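Local coordinates for GDSL-like Lipase (Parabacteroides distasonis, PDB 3P94), which probably hydrolyses ester bonds as a GDSL-type serine hydrolase of the SGNH superfamily, perhaps acting on lysophospholipids, at residues W37-T42 against P183-Y188; F44-F49 against I190-V195. All blocks are in the same frame, centred on the assembly; numbering follows the deposited sequence.

Both contacts tie short helices 36-39 and 43-47, on the way from strand 23-29 to strand 49-53, to helix 185-202 near the end of the chain: interaction 1 at the helix's first turn, interaction 2 at its next turns, with centres about 10 Å apart. They meet in a charge cluster, where Asp40 OD2 of interaction 1 forms a 2.9 Å salt bridge with Arg46 NH2 of interaction 2. Packing joins them as well, Pro183 CG lying 3.8 Å from Met191 SE. Interaction 1 lies nearer the probable active site. The side chain of Tyr188 comes near, without touching, Ser31, Asp179 and His182, whose geometry is consistent with the catalytic triad of this family.

Interaction 1 (W37-T42 against P183-Y188); sequences WPADST and PTLEGY
Ala39 is the knuckle of this contact: its CB points at helix 185-202 and rests 3.6 Å from Tyr188 CD2 and 3.8 Å from Tyr188 CE2, so one side of the phenol ring is met obliquely by a methyl. Tyr188 swings its CG anti to its own carbonyl carbon (chi1 -80°), which turns the CD2/CE2 side of the ring toward Ala39 CB. Pro183 CG lies over one face of that ring, offset toward the rim, and Trp36 stacks with the ring too. The phenol oxygen is held elsewhere, in a hydrogen bond to Ile32 O.

Leu185 does its touching from the end of the side chain. With CG anti to the backbone N (chi1 -180°), the branch carries CD1 to 3.4 Å from Ala39 O and 4.2 Å from Asp40 CB; no hydrogen bond crosses here, and the contact is van der Waals throughout. Asp40, the first residue beyond helical geometry, adds only its CB to this apolar patch, while its carboxylate turns to Arg46 and Lys189.

The contact is partly buried. It sets the C-terminal end of short helix 36-39 against the N-terminal turn of helix 185-202, with Thr184 at its N-cap position, and helix 43-47 comes next in the chain, after a short loop, on the way to edge strand 49-53.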
# COMPACT_ATOMS: atom_id res chain seq x y z
N TRP A 37 12.42 -3.01 -0.05
CA TRP A 37 13.56 -3.81 -0.54
C TRP A 37 14.93 -3.14 -0.19
O TRP A 37 15.74 -3.84 0.40
CB TRP A 37 13.47 -4.12 -2.04
CG TRP A 37 14.59 -4.99 -2.53
CD1 TRP A 37 14.63 -6.35 -2.54
CD2 TRP A 37 15.86 -4.54 -3.05
NE1 TRP A 37 15.85 -6.78 -3.02
CE2 TRP A 37 16.62 -5.69 -3.34
CE3 TRP A 37 16.42 -3.28 -3.30
CZ2 TRP A 37 17.92 -5.62 -3.86
CZ3 TRP A 37 17.70 -3.20 -3.84
CH2 TRP A 37 18.43 -4.36 -4.12
N PRO A 38 15.20 -1.83 -0.45
CA PRO A 38 16.51 -1.28 -0.05
C PRO A 38 16.78 -1.37 1.47
O PRO A 38 17.92 -1.55 1.86
CB PRO A 38 16.46 0.18 -0.52
CG PRO A 38 15.07 0.46 -0.87
CD PRO A 38 14.39 -0.82 -1.17
N ALA A 39 15.71 -1.30 2.30
CA ALA A 39 15.83 -1.40 3.75
C ALA A 39 16.08 -2.85 4.22
O ALA A 39 16.85 -3.06 5.16
CB ALA A 39 14.56 -0.86 4.41
N ASP A 40 15.42 -3.84 3.58
CA ASP A 40 15.51 -5.27 3.94
C ASP A 40 15.38 -6.09 2.65
O ASP A 40 14.30 -6.58 2.33
CB ASP A 40 14.40 -5.61 4.96
CG ASP A 40 14.47 -6.98 5.62
OD1 ASP A 40 15.35 -7.76 5.26
OD2 ASP A 40 13.63 -7.25 6.52
N SER A 41 16.50 -6.25 1.93
CA SER A 41 16.59 -6.89 0.61
C SER A 41 16.03 -8.32 0.52
O SER A 41 15.66 -8.72 -0.58
CB SER A 41 18.03 -6.88 0.11
OG SER A 41 18.87 -7.69 0.89
N THR A 42 15.93 -9.07 1.64
CA THR A 42 15.41 -10.44 1.58
C THR A 42 13.98 -10.60 2.15
O THR A 42 13.49 -11.72 2.16
CB THR A 42 16.37 -11.43 2.25
OG1 THR A 42 16.43 -11.16 3.66
CG2 THR A 42 17.76 -11.43 1.64
N PRO A 183 9.17 5.00 6.22
CA PRO A 183 9.85 4.37 7.36
C PRO A 183 11.32 4.08 7.15
O PRO A 183 11.81 3.92 6.04
CB PRO A 183 9.09 3.04 7.56
CG PRO A 183 7.99 3.03 6.58
CD PRO A 183 8.20 4.09 5.57
N THR A 184 12.02 4.00 8.27
CA THR A 184 13.40 3.54 8.37
C THR A 184 13.30 2.02 8.51
O THR A 184 12.19 1.50 8.54
CB THR A 184 14.06 4.21 9.59
OG1 THR A 184 13.21 3.94 10.71
CG2 THR A 184 14.27 5.71 9.40
N LEU A 185 14.43 1.32 8.71
CA LEU A 185 14.40 -0.12 8.94
C LEU A 185 13.63 -0.45 10.24
O LEU A 185 12.88 -1.43 10.27
CB LEU A 185 15.84 -0.68 9.00
CG LEU A 185 16.01 -2.19 9.22
CD1 LEU A 185 15.24 -3.03 8.19
CD2 LEU A 185 17.49 -2.57 9.24
N GLU A 186 13.77 0.39 11.28
CA GLU A 186 13.06 0.22 12.56
C GLU A 186 11.54 0.20 12.33
O GLU A 186 10.85 -0.64 12.91
CB GLU A 186 13.44 1.34 13.54
CG GLU A 186 13.05 1.03 14.99
CD GLU A 186 13.51 2.03 16.03
OE1 GLU A 186 14.61 2.62 15.86
OE2 GLU A 186 12.79 2.22 17.04
N GLY A 187 11.05 1.08 11.47
CA GLY A 187 9.64 1.16 11.13
C GLY A 187 9.22 -0.05 10.34
O GLY A 187 8.18 -0.64 10.64
N TYR A 188 10.04 -0.48 9.36
CA TYR A 188 9.74 -1.66 8.54
C TYR A 188 9.67 -2.93 9.37
O TYR A 188 8.89 -3.82 9.03
CB TYR A 188 10.75 -1.83 7.40
CG TYR A 188 10.47 -0.93 6.21
CD1 TYR A 188 9.26 -1.01 5.52
CD2 TYR A 188 11.39 0.03 5.80
CE1 TYR A 188 8.99 -0.18 4.44
CE2 TYR A 188 11.13 0.86 4.71
CZ TYR A 188 9.93 0.75 4.03
OH TYR A 188 9.67 1.58 2.97

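Interaction 2 (F44-F49 against I190-V195); sequences FIRNNF and IMEKIV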
# COMPACT_ATOMS: atom_id res chain seq x y z
N PHE A 44 10.88 -9.92 1.02
CA PHE A 44 9.91 -10.52 0.11
C PHE A 44 10.33 -11.94 -0.28
O PHE A 44 9.50 -12.83 -0.21
CB PHE A 44 9.71 -9.64 -1.13
CG PHE A 44 9.21 -8.25 -0.79
CD1 PHE A 44 7.86 -8.03 -0.51
CD2 PHE A 44 10.09 -7.18 -0.71
CE1 PHE A 44 7.40 -6.75 -0.18
CE2 PHE A 44 9.63 -5.90 -0.35
CZ PHE A 44 8.29 -5.70 -0.10
N ILE A 45 11.60 -12.14 -0.65
CA ILE A 45 12.13 -13.43 -1.09
C ILE A 45 12.01 -14.52 0.00
O ILE A 45 11.58 -15.62 -0.32
CB ILE A 45 13.59 -13.26 -1.61
CG1 ILE A 45 13.64 -12.64 -3.03
CG2 ILE A 45 14.41 -14.51 -1.52
CD1 ILE A 45 14.88 -11.65 -3.26
N ARG A 46 12.36 -14.22 1.27
CA ARG A 46 12.31 -15.24 2.35
C ARG A 46 10.88 -15.67 2.71
O ARG A 46 10.69 -16.76 3.26
CB ARG A 46 13.07 -14.79 3.60
CG ARG A 46 12.45 -13.63 4.40
CD ARG A 46 13.44 -13.14 5.44
NE ARG A 46 12.88 -12.07 6.26
CZ ARG A 46 13.35 -10.82 6.29
NH1 ARG A 46 14.38 -10.47 5.54
NH2 ARG A 46 12.78 -9.92 7.08
N ASN A 47 9.89 -14.85 2.36
CA ASN A 47 8.49 -15.16 2.65
C ASN A 47 7.71 -15.56 1.39
O ASN A 47 6.52 -15.86 1.49
CB ASN A 47 7.85 -13.95 3.29
CG ASN A 47 8.30 -13.71 4.69
OD1 ASN A 47 8.01 -14.50 5.59
ND2 ASN A 47 8.98 -12.59 4.92
N ASN A 48 8.37 -15.56 0.22
CA ASN A 48 7.78 -15.84 -1.09
C ASN A 48 6.67 -14.81 -1.37
O ASN A 48 5.55 -15.15 -1.72
CB ASN A 48 7.28 -17.30 -1.21
CG ASN A 48 6.83 -17.71 -2.61
OD1 ASN A 48 7.30 -17.18 -3.63
ND2 ASN A 48 5.90 -18.65 -2.68
N PHE A 49 6.99 -13.53 -1.17
CA PHE A 49 6.10 -12.40 -1.46
C PHE A 49 6.58 -11.73 -2.74
O PHE A 49 7.78 -11.72 -3.03
CB PHE A 49 6.05 -11.39 -0.30
CG PHE A 49 5.55 -11.87 1.05
CD1 PHE A 49 4.69 -12.96 1.14
CD2 PHE A 49 5.89 -11.19 2.21
CE1 PHE A 49 4.20 -13.38 2.38
CE2 PHE A 49 5.39 -11.61 3.46
CZ PHE A 49 4.56 -12.70 3.53
N ILE A 190 8.61 -3.10 12.55
CA ILE A 190 7.31 -3.05 13.24
C ILE A 190 6.25 -3.57 12.25
O ILE A 190 5.44 -4.44 12.58
CB ILE A 190 6.96 -1.62 13.76
CG1 ILE A 190 7.84 -1.24 14.98
CG2 ILE A 190 5.45 -1.47 14.11
CD1 ILE A 190 7.81 0.20 15.35
N MSE A 191 6.28 -3.04 11.03
CA MSE A 191 5.36 -3.41 9.96
C MSE A 191 5.44 -4.90 9.61
O MSE A 191 4.39 -5.54 9.49
CB MSE A 191 5.62 -2.57 8.71
CG MSE A 191 5.23 -1.11 8.88
SE MSE A 191 5.98 -0.06 7.45
CE MSE A 191 4.93 -0.68 6.00
N GLU A 192 6.66 -5.44 9.47
CA GLU A 192 6.92 -6.84 9.14
C GLU A 192 6.20 -7.78 10.13
O GLU A 192 5.52 -8.70 9.67
CB GLU A 192 8.43 -7.12 9.11
CG GLU A 192 8.80 -8.59 8.95
CD GLU A 192 10.28 -8.91 8.89
OE1 GLU A 192 11.11 -7.97 8.81
OE2 GLU A 192 10.62 -10.11 8.90
N LYS A 193 6.33 -7.54 11.45
CA LYS A 193 5.72 -8.35 12.50
C LYS A 193 4.20 -8.37 12.37
O LYS A 193 3.61 -9.45 12.40
CB LYS A 193 6.16 -7.84 13.89
CG LYS A 193 5.71 -8.73 15.05
CD LYS A 193 6.17 -8.18 16.37
N ILE A 194 3.57 -7.20 12.18
CA ILE A 194 2.12 -7.05 12.07
C ILE A 194 1.56 -7.69 10.78
O ILE A 194 0.57 -8.42 10.85
CB ILE A 194 1.73 -5.54 12.17
CG1 ILE A 194 2.15 -4.96 13.54
CG2 ILE A 194 0.22 -5.33 11.93
CD1 ILE A 194 2.23 -3.48 13.57
N VAL A 195 2.19 -7.43 9.62
CA VAL A 195 1.70 -7.96 8.34
C VAL A 195 1.91 -9.48 8.25
O VAL A 195 1.06 -10.15 7.68
CB VAL A 195 2.26 -7.19 7.11
CG1 VAL A 195 3.72 -7.56 6.78
CG2 VAL A 195 1.36 -7.35 5.90
O HOH W 1 10.38 -12.46 7.65
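Segment 44-49 is a short, weakly bonded helical turn that ends in a Schellman motif: Asn48 takes a positive phi, and two bonds reach back into the last turn, Phe49 N to Phe44 O at 2.8 Å and Asn48 N to Ile45 O at 3.3 Å. The chain then runs into strand 49-53. Segment 190-195, by contrast, is regular helix throughout, well inside helix 185-202.

Across the gap the direct touch is one salt bridge. Arg46 NH2 gives a hydrogen bond to Glu192 OE2, 2.8 Å long and with an N-H...O angle of 162°. The two side chains come from opposite directions. Arg46 has its CG between the backbone N and the carbonyl carbon (chi1 69°), then runs extended to NE; Glu192 is extended as well. Glu192 OE2 lies in the guanidinium plane, at its edge, yet the donor stands above the carboxylate plane, the two flat groups being turned 40° apart. One nitrogen makes the bond, to OE2; Glu192 OE1 is also close to Arg46 NH2, at 3.1 Å, but does not count as hydrogen-bonded to it. Water 1 closes the side of the bridge: it accepts from Arg46 NE at 2.9 Å and Asn47 ND2 at 3.1 Å, and donates to Glu192 OE2 at 2.7 Å.

On the same turn, Asn47 CB sits over the centre of the Phe49 ring. Thr42 OG1 bonds Arg46 NH1, and Lys189 makes a salt bridge to Glu192 OE1. With Asp40, two acids and two bases thus share this surface patch. The opposite charges would offset the closeness of Asp40 to Glu192 and of Arg46 to Lys189, and would probably keep both carboxylates ionised. The result is a polar link at the surface between the turn leading into strand 49-53 and helix 185-202.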